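Local coordinates for serine protease pet (Escherichia coli, PDB 4OM9), which is a secreted autotransporter enterotoxin of enteroaggregative E. coli and acts as a serine protease, its passenger domain probably cleaving host alpha-fodrin, at residues Asp708-Gly713 with Asn740-Asn745; Lys744-Val749 with Gly785-Tyr790; Leu761-Ala766 with Leu801-Ala806. All coordinates share one frame; numbering follows the deposited sequence.

Contact 1 (Asp708-Gly713 with Asn740-Asn745); sequences DLTLTG and NFTAKN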
loop_
_atom_site.group_PDB
_atom_site.type_symbol
_atom_site.label_atom_id
_atom_site.label_comp_id
_atom_site.label_asym_id
_atom_site.label_seq_id
_atom_site.Cartn_x
_atom_site.Cartn_y
_atom_site.Cartn_z
ATOM N N ASP A 708 10.479 -0.128 22.437
ATOM C CA ASP A 708 10.268 1.213 22.978
ATOM C C ASP A 708 8.783 1.455 23.256
ATOM O O ASP A 708 7.937 1.302 22.373
ATOM C CB ASP A 708 10.801 2.278 22.023
ATOM C CG ASP A 708 12.304 2.151 21.770
ATOM O OD1 ASP A 708 12.937 1.223 22.311
ATOM O OD2 ASP A 708 12.855 2.978 21.014
ATOM N N LEU A 709 8.477 1.815 24.498
ATOM C CA LEU A 709 7.126 2.191 24.896
ATOM C C LEU A 709 7.128 3.576 25.547
ATOM O O LEU A 709 7.807 3.820 26.557
ATOM C CB LEU A 709 6.525 1.154 25.845
ATOM C CG LEU A 709 5.131 1.466 26.392
ATOM C CD1 LEU A 709 4.080 1.574 25.236
ATOM C CD2 LEU A 709 4.727 0.419 27.398
ATOM N N THR A 710 6.370 4.484 24.949
ATOM C CA THR A 710 6.301 5.851 25.420
ATOM C C THR A 710 4.861 6.241 25.723
ATOM O O THR A 710 3.955 6.016 24.920
ATOM C CB THR A 710 6.886 6.814 24.395
ATOM O OG1 THR A 710 8.205 6.385 24.043
ATOM C CG2 THR A 710 6.951 8.213 24.966
ATOM N N LEU A 711 4.657 6.830 26.892
ATOM C CA LEU A 711 3.331 7.211 27.339
ATOM C C LEU A 711 3.285 8.710 27.627
ATOM O O LEU A 711 4.076 9.224 28.421
ATOM C CB LEU A 711 2.955 6.397 28.569
ATOM C CG LEU A 711 3.224 4.901 28.419
ATOM C CD1 LEU A 711 2.953 4.171 29.727
ATOM C CD2 LEU A 711 2.372 4.340 27.296
ATOM N N THR A 712 2.382 9.419 26.953
ATOM C CA THR A 712 2.360 10.879 27.008
ATOM C C THR A 712 0.955 11.427 27.029
ATOM O O THR A 712 0.026 10.768 26.573
ATOM C CB THR A 712 3.039 11.538 25.791
ATOM O OG1 THR A 712 2.120 11.528 24.699
ATOM C CG2 THR A 712 4.318 10.822 25.381
ATOM N N GLY A 713 0.814 12.661 27.506
ATOM C CA GLY A 713 -0.456 13.361 27.447
ATOM C C GLY A 713 -0.916 13.529 26.019
ATOM O O GLY A 713 -0.135 13.336 25.088
ATOM N N ASN A 740 13.232 0.333 26.280
ATOM C CA ASN A 740 12.871 1.681 26.726
ATOM C C ASN A 740 11.411 1.802 27.151
ATOM O O ASN A 740 10.474 1.425 26.420
ATOM C CB ASN A 740 13.155 2.716 25.640
ATOM C CG ASN A 740 14.632 2.964 25.445
ATOM O OD1 ASN A 740 15.372 3.182 26.411
ATOM N ND2 ASN A 740 15.076 2.921 24.195
ATOM N N PHE A 741 11.231 2.330 28.351
ATOM C CA PHE A 741 9.918 2.605 28.890
ATOM C C PHE A 741 9.899 4.056 29.355
ATOM O O PHE A 741 10.438 4.392 30.410
ATOM C CB PHE A 741 9.587 1.634 30.023
ATOM C CG PHE A 741 8.244 1.865 30.653
ATOM C CD1 PHE A 741 8.102 2.756 31.708
ATOM C CD2 PHE A 741 7.127 1.177 30.209
ATOM C CE1 PHE A 741 6.878 2.968 32.295
ATOM C CE2 PHE A 741 5.891 1.383 30.793
ATOM C CZ PHE A 741 5.767 2.278 31.838
ATOM N N THR A 742 9.278 4.904 28.547
ATOM C CA THR A 742 9.274 6.339 28.758
ATOM C C THR A 742 7.885 6.897 29.074
ATOM O O THR A 742 6.920 6.653 28.352
ATOM C CB THR A 742 9.848 7.078 27.518
ATOM O OG1 THR A 742 11.185 6.631 27.274
ATOM C CG2 THR A 742 9.857 8.589 27.721
ATOM N N ALA A 743 7.792 7.648 30.164
ATOM C CA ALA A 743 6.579 8.378 30.492
ATOM C C ALA A 743 6.927 9.848 30.646
ATOM O O ALA A 743 7.923 10.187 31.288
ATOM C CB ALA A 743 5.943 7.837 31.756
ATOM N N LYS A 744 6.113 10.719 30.060
ATOM C CA LYS A 744 6.416 12.145 30.012
ATOM C C LYS A 744 5.220 12.972 29.555
ATOM O O LYS A 744 4.216 12.425 29.096
ATOM C CB LYS A 744 7.596 12.402 29.076
ATOM C CG LYS A 744 7.269 12.173 27.615
ATOM C CD LYS A 744 8.518 12.252 26.748
ATOM C CE LYS A 744 8.194 11.948 25.286
ATOM N NZ LYS A 744 9.362 12.148 24.378
ATOM N N ASN A 745 5.346 14.292 29.680
ATOM C CA ASN A 745 4.354 15.236 29.165
ATOM C C ASN A 745 2.937 15.000 29.663
ATOM O O ASN A 745 2.074 14.584 28.903
ATOM C CB ASN A 745 4.356 15.215 27.636
ATOM C CG ASN A 745 5.357 16.186 27.042
ATOM O OD1 ASN A 745 6.540 15.872 26.903
ATOM N ND2 ASN A 745 4.887 17.378 26.692
#
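Leu709 and Phe741 stand side by side on the buried face of two parallel strands, 708-712 and 740-744, whose axes diverge by only 9°. Backbone bonds set the register. Leu709 gives its N to Asn740 O and takes Thr742 N on its own O at 2.7 Å; Leu711 repeats this with Thr742 O and Lys744 N. Gly713 N also bonds to Asn745 O at 2.7 Å.

Apolar contacts gather round one ring. Phe741 carries CG anti to its backbone N (chi1 179°), as Leu709 does, and this shared direction brings Leu709 CD2 to 3.7 Å from Phe741 CE2. Leu711 slants across and sets CD1 4.0 Å from Phe741 CZ.

The other face is more polar. Thr710 and Thr742 line up in parallel, while the extended Lys744 chain runs beside Thr712 and slants past Thr710, Lys744 CE being 3.9 Å from Thr710 CG2. At the N-terminal end a weak bond joins Asn740 ND2 to Asp708 OD1 (3.3 Å), with amide and carboxylate planes 62° apart.

Strand 690-693 pairs with the far edge of 708-712, Leu761 and Ser762 pack on Thr742, and strand 747-755 supports Phe741 and Ala743 through Ile753 and Val749.

Contact 2 (Lys744-Val749 with Gly785-Tyr790); sequences KNQASV and GFDTSY
Asp787 faces the turn at Asn745 and Gln746 with both its carbonyl and its carboxylate. Its CG sits between the backbone N and the carbonyl carbon (chi1 40°), which brings OD1 to 3.1 Å from Asn745 N, a weak and bent bond; the stronger partner of Asp787 OD1 is the Ser765 hydroxyl. Several donors crowd round Asp787 O, none in good geometry. Ala747 N approaches it weakly at 3.3 Å, and Gln746 N also lies close, but that approach is too short and bent to be relied on. Within its own segment Thr788 OG1 donates a hydrogen bond to Asp787 O at 2.6 Å, coming from above the carbonyl plane and not along a lone pair.

Farther on the pairing becomes regular. Ser789 N donates to Ala747 O at 3.0 Å in the carbonyl plane, and Ser789 O receives Val749 N at 2.8 Å in a nearly straight bond (167°). Ser748 OG donates to Ser789 OG (3.2 Å), which also has a weak bond with Met782 O. On the opposite face Val749 CG1 lies 3.8 Å from Tyr790 CD1, with Val749 CB at the ring edge in its plane. The phenol is fixed beyond the pair, its OH bonding to Gly751 O and Ser793 N.

Such in-register parallel pairing of Ala747-Val749 with Thr788-Tyr790 is how neighbouring coils stack in a right-handed beta-helix, the fold of this autotransporter passenger.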
loop_
_atom_site.group_PDB
_atom_site.type_symbol
_atom_site.label_atom_id
_atom_site.label_comp_id
_atom_site.label_asym_id
_atom_site.label_seq_id
_atom_site.Cartn_x
_atom_site.Cartn_y
_atom_site.Cartn_z
ATOM N N LYS A 744 6.113 10.719 30.060
ATOM C CA LYS A 744 6.416 12.145 30.012
ATOM C C LYS A 744 5.220 12.972 29.555
ATOM O O LYS A 744 4.216 12.425 29.096
ATOM C CB LYS A 744 7.596 12.402 29.076
ATOM C CG LYS A 744 7.269 12.173 27.615
ATOM C CD LYS A 744 8.518 12.252 26.748
ATOM C CE LYS A 744 8.194 11.948 25.286
ATOM N NZ LYS A 744 9.362 12.148 24.378
ATOM N N ASN A 745 5.346 14.292 29.680
ATOM C CA ASN A 745 4.354 15.236 29.165
ATOM C C ASN A 745 2.937 15.000 29.663
ATOM O O ASN A 745 2.074 14.584 28.903
ATOM C CB ASN A 745 4.356 15.215 27.636
ATOM C CG ASN A 745 5.357 16.186 27.042
ATOM O OD1 ASN A 745 6.540 15.872 26.903
ATOM N ND2 ASN A 745 4.887 17.378 26.692
ATOM N N GLN A 746 2.707 15.281 30.941
ATOM C CA GLN A 746 1.383 15.169 31.552
ATOM C C GLN A 746 0.820 13.758 31.417
ATOM O O GLN A 746 -0.301 13.547 30.953
ATOM C CB GLN A 746 0.436 16.213 30.958
ATOM C CG GLN A 746 0.735 17.619 31.464
ATOM C CD GLN A 746 -0.029 18.691 30.726
ATOM O OE1 GLN A 746 -0.752 18.408 29.776
ATOM N NE2 GLN A 746 0.128 19.933 31.162
ATOM N N ALA A 747 1.638 12.798 31.834
ATOM C CA ALA A 747 1.267 11.399 31.892
ATOM C C ALA A 747 1.141 10.947 33.342
ATOM O O ALA A 747 2.052 11.153 34.136
ATOM C CB ALA A 747 2.294 10.556 31.167
ATOM N N SER A 748 0.018 10.327 33.682
ATOM C CA SER A 748 -0.170 9.762 35.012
ATOM C C SER A 748 -0.253 8.239 34.929
ATOM O O SER A 748 -1.237 7.696 34.449
ATOM C CB SER A 748 -1.424 10.336 35.664
ATOM O OG SER A 748 -1.668 9.712 36.909
ATOM N N VAL A 749 0.785 7.561 35.404
ATOM C CA VAL A 749 0.960 6.132 35.168
ATOM C C VAL A 749 0.811 5.299 36.433
ATOM O O VAL A 749 1.590 5.440 37.376
ATOM C CB VAL A 749 2.347 5.846 34.568
ATOM C CG1 VAL A 749 2.508 4.365 34.259
ATOM C CG2 VAL A 749 2.564 6.689 33.334
ATOM N N GLY A 785 3.197 18.349 39.689
ATOM C CA GLY A 785 3.939 18.815 38.534
ATOM C C GLY A 785 3.463 17.880 37.442
ATOM O O GLY A 785 2.283 17.896 37.100
ATOM N N PHE A 786 4.354 17.081 36.869
ATOM C CA PHE A 786 5.790 17.301 36.908
ATOM C C PHE A 786 6.545 17.207 35.559
ATOM O O PHE A 786 7.745 17.054 35.591
ATOM C CB PHE A 786 6.452 16.309 37.861
ATOM C CG PHE A 786 6.062 16.472 39.296
ATOM C CD1 PHE A 786 6.601 17.486 40.067
ATOM C CD2 PHE A 786 5.179 15.589 39.885
ATOM C CE1 PHE A 786 6.245 17.625 41.393
ATOM C CE2 PHE A 786 4.818 15.727 41.207
ATOM C CZ PHE A 786 5.352 16.746 41.963
ATOM N N ASP A 787 5.920 17.199 34.381
ATOM C CA ASP A 787 4.533 16.872 34.116
ATOM C C ASP A 787 4.369 15.355 34.061
ATOM O O ASP A 787 3.995 14.812 33.038
ATOM C CB ASP A 787 4.080 17.518 32.806
ATOM C CG ASP A 787 5.147 17.452 31.725
ATOM O OD1 ASP A 787 5.961 16.500 31.739
ATOM O OD2 ASP A 787 5.175 18.353 30.863
ATOM N N THR A 788 4.674 14.660 35.150
ATOM C CA THR A 788 4.580 13.205 35.119
ATOM C C THR A 788 4.480 12.594 36.501
ATOM O O THR A 788 5.329 12.827 37.360
ATOM C CB THR A 788 5.793 12.571 34.391
ATOM O OG1 THR A 788 5.845 13.039 33.034
ATOM C CG2 THR A 788 5.685 11.048 34.390
ATOM N N SER A 789 3.436 11.806 36.720
ATOM C CA SER A 789 3.348 11.043 37.954
ATOM C C SER A 789 3.277 9.563 37.618
ATOM O O SER A 789 2.733 9.176 36.582
ATOM C CB SER A 789 2.140 11.466 38.792
ATOM O OG SER A 789 0.947 10.896 38.282
ATOM N N TYR A 790 3.863 8.756 38.495
ATOM C CA TYR A 790 3.831 7.313 38.407
ATOM C C TYR A 790 3.503 6.733 39.769
ATOM O O TYR A 790 3.753 7.385 40.791
ATOM C CB TYR A 790 5.171 6.766 37.896
ATOM C CG TYR A 790 5.317 5.291 38.160
ATOM C CD1 TYR A 790 4.717 4.355 37.329
ATOM C CD2 TYR A 790 6.006 4.835 39.277
ATOM C CE1 TYR A 790 4.823 3.007 37.590
ATOM C CE2 TYR A 790 6.115 3.496 39.544
ATOM C CZ TYR A 790 5.524 2.587 38.706
ATOM O OH TYR A 790 5.642 1.252 38.991
#

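Contact 3 (Leu761-Ala766 with Leu801-Ala806); sequences LSFGSA and LAMNNA
Phe763 packs its ring against Leu801 and Met803 where two irregular segments, 761-766 and 801-806, run alongside each other on adjacent coils of the beta-helix. Neither segment is a regular strand, and the join rests on side-chain packing and CH...O contacts.

The ring is the centre of the contact. Phe763 and Met803 both carry CG anti to their own carbonyl carbon, and with this shared first torsion the two side chains run next to each other, pointing the same way. In Met803 the turn at chi2 (-87°) then brings the sulfur to the ring edge, near the ring plane: SD is 5.4 Å from the centroid of the Phe763 ring and 77° off its normal, a Met-aromatic contact made from the side rather than over the face. Leu801 crosses the aromatic side chain obliquely, its CD1 lying 3.9 Å from Phe763 CE2. The same methyl is closely packed against the backbone, Leu801 CD1 being 3.2 Å from Leu761 O. At the root of the aromatic side chain, Phe763 CB meets Ala806 CB at 4.1 Å. The ring also stacks with Tyr790 and touches Ile794 and Leu807.

Toward the other end Asn804 is the centre of an inverse gamma turn. Asn804 CB is directed at the opposing segment, and its ND2 comes to 3.4 Å from Ala766 CA; a weak bond to Asp767 OD1 gives that nitrogen a polar partner. Between the two ends the chains come close at a residue that has no side chain: Gly764 CA directs CH...O contacts to two successive carbonyls, with Asn804 O and Asn805 O each 3.4 Å from Gly764 CA.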
loop_
_atom_site.group_PDB
_atom_site.type_symbol
_atom_site.label_atom_id
_atom_site.label_comp_id
_atom_site.label_asym_id
_atom_site.label_seq_id
_atom_site.Cartn_x
_atom_site.Cartn_y
_atom_site.Cartn_z
ATOM N N LEU A 761 15.174 4.485 31.490
ATOM C CA LEU A 761 14.162 5.533 31.350
ATOM C C LEU A 761 12.986 5.390 32.345
ATOM O O LEU A 761 12.763 4.290 32.865
ATOM C CB LEU A 761 13.702 5.545 29.882
ATOM C CG LEU A 761 14.767 6.197 28.985
ATOM C CD1 LEU A 761 14.400 6.134 27.517
ATOM C CD2 LEU A 761 15.031 7.641 29.419
ATOM N N SER A 762 12.245 6.470 32.649
ATOM C CA SER A 762 12.324 7.800 32.020
ATOM C C SER A 762 11.755 8.944 32.842
ATOM O O SER A 762 12.349 10.016 32.910
ATOM C CB SER A 762 11.529 7.825 30.745
ATOM O OG SER A 762 10.158 7.931 31.093
ATOM N N PHE A 763 10.566 8.691 33.401
ATOM C CA PHE A 763 9.602 9.686 33.916
ATOM C C PHE A 763 9.957 11.168 33.784
ATOM O O PHE A 763 10.941 11.637 34.345
ATOM C CB PHE A 763 9.303 9.417 35.391
ATOM C CG PHE A 763 8.939 7.996 35.697
ATOM C CD1 PHE A 763 8.031 7.311 34.921
ATOM C CD2 PHE A 763 9.515 7.349 36.776
ATOM C CE1 PHE A 763 7.706 5.993 35.213
ATOM C CE2 PHE A 763 9.198 6.044 37.078
ATOM C CZ PHE A 763 8.291 5.362 36.296
ATOM N N GLY A 764 9.127 11.911 33.064
ATOM C CA GLY A 764 9.277 13.351 33.008
ATOM C C GLY A 764 9.975 13.881 31.775
ATOM O O GLY A 764 11.001 13.352 31.338
ATOM N N SER A 765 9.402 14.942 31.219
ATOM C CA SER A 765 9.950 15.603 30.045
ATOM C C SER A 765 11.375 16.072 30.293
ATOM O O SER A 765 11.599 16.995 31.075
ATOM C CB SER A 765 9.075 16.792 29.651
ATOM O OG SER A 765 7.703 16.440 29.650
ATOM N N ALA A 766 12.330 15.431 29.626
ATOM C CA ALA A 766 13.742 15.770 29.773
ATOM C C ALA A 766 14.028 17.201 29.322
ATOM O O ALA A 766 14.439 17.431 28.183
ATOM C CB ALA A 766 14.602 14.790 28.993
ATOM N N LEU A 801 17.013 4.862 35.454
ATOM C CA LEU A 801 15.778 5.611 35.682
ATOM C C LEU A 801 15.974 7.125 35.667
ATOM O O LEU A 801 16.297 7.720 36.693
ATOM C CB LEU A 801 15.139 5.200 37.010
ATOM C CG LEU A 801 13.711 5.720 37.175
ATOM C CD1 LEU A 801 12.874 5.366 35.928
ATOM C CD2 LEU A 801 13.051 5.190 38.432
ATOM N N ALA A 802 15.768 7.751 34.510
ATOM C CA ALA A 802 15.873 9.204 34.408
ATOM C C ALA A 802 14.679 9.856 35.096
ATOM O O ALA A 802 13.604 9.267 35.161
ATOM C CB ALA A 802 15.959 9.634 32.962
ATOM N N MET A 803 14.871 11.057 35.637
ATOM C CA MET A 803 13.820 11.723 36.405
ATOM C C MET A 803 13.826 13.239 36.277
ATOM O O MET A 803 13.820 13.939 37.288
ATOM C CB MET A 803 13.940 11.390 37.893
ATOM C CG MET A 803 14.358 9.979 38.242
ATOM S SD MET A 803 12.984 8.831 38.349
ATOM C CE MET A 803 13.249 8.221 40.016
ATOM N N ASN A 804 13.849 13.756 35.056
ATOM C CA ASN A 804 13.716 15.196 34.889
ATOM C C ASN A 804 12.315 15.625 35.264
ATOM O O ASN A 804 11.420 15.646 34.419
ATOM C CB ASN A 804 14.033 15.632 33.462
ATOM C CG ASN A 804 15.499 15.535 33.143
ATOM O OD1 ASN A 804 16.201 14.669 33.663
ATOM N ND2 ASN A 804 15.980 16.429 32.287
ATOM N N ASN A 805 12.136 15.924 36.547
ATOM C CA ASN A 805 10.899 16.474 37.078
ATOM C C ASN A 805 9.819 15.388 37.087
ATOM O O ASN A 805 9.337 14.973 36.045
ATOM C CB ASN A 805 10.498 17.721 36.263
ATOM C CG ASN A 805 9.501 18.612 36.983
ATOM O OD1 ASN A 805 9.159 18.380 38.139
ATOM N ND2 ASN A 805 9.009 19.626 36.282
ATOM N N ALA A 806 9.473 14.913 38.280
ATOM C CA ALA A 806 8.572 13.772 38.459
ATOM C C ALA A 806 8.115 13.808 39.964
ATOM O O ALA A 806 8.217 14.895 40.529
ATOM C CB ALA A 806 9.268 12.505 38.015
#

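In the fold
The three contacts cluster in the C-terminal half of the stalk, contact 1 having its centre about 10 Å from those of contacts 2 and 3, which are about 9 Å apart. Lys744 and Asn745 belong to both contact 1 and contact 2, where the chain turns from one face of the coil into the next; Ala743 CB packs 3.9 Å from Val749 CG2 inside that corner. Contact 3 extends the stacking: Ser762 OG probably bonds to Ala743 N (2.6 Å), and Gly764 N to Ala743 O (2.8 Å). Ser765 OG, 2.7 Å from Asp787 OD1, ties contact 3 to contact 2. All three look like structural packing; the active site is expected in the N-terminal protease region, as in relatives.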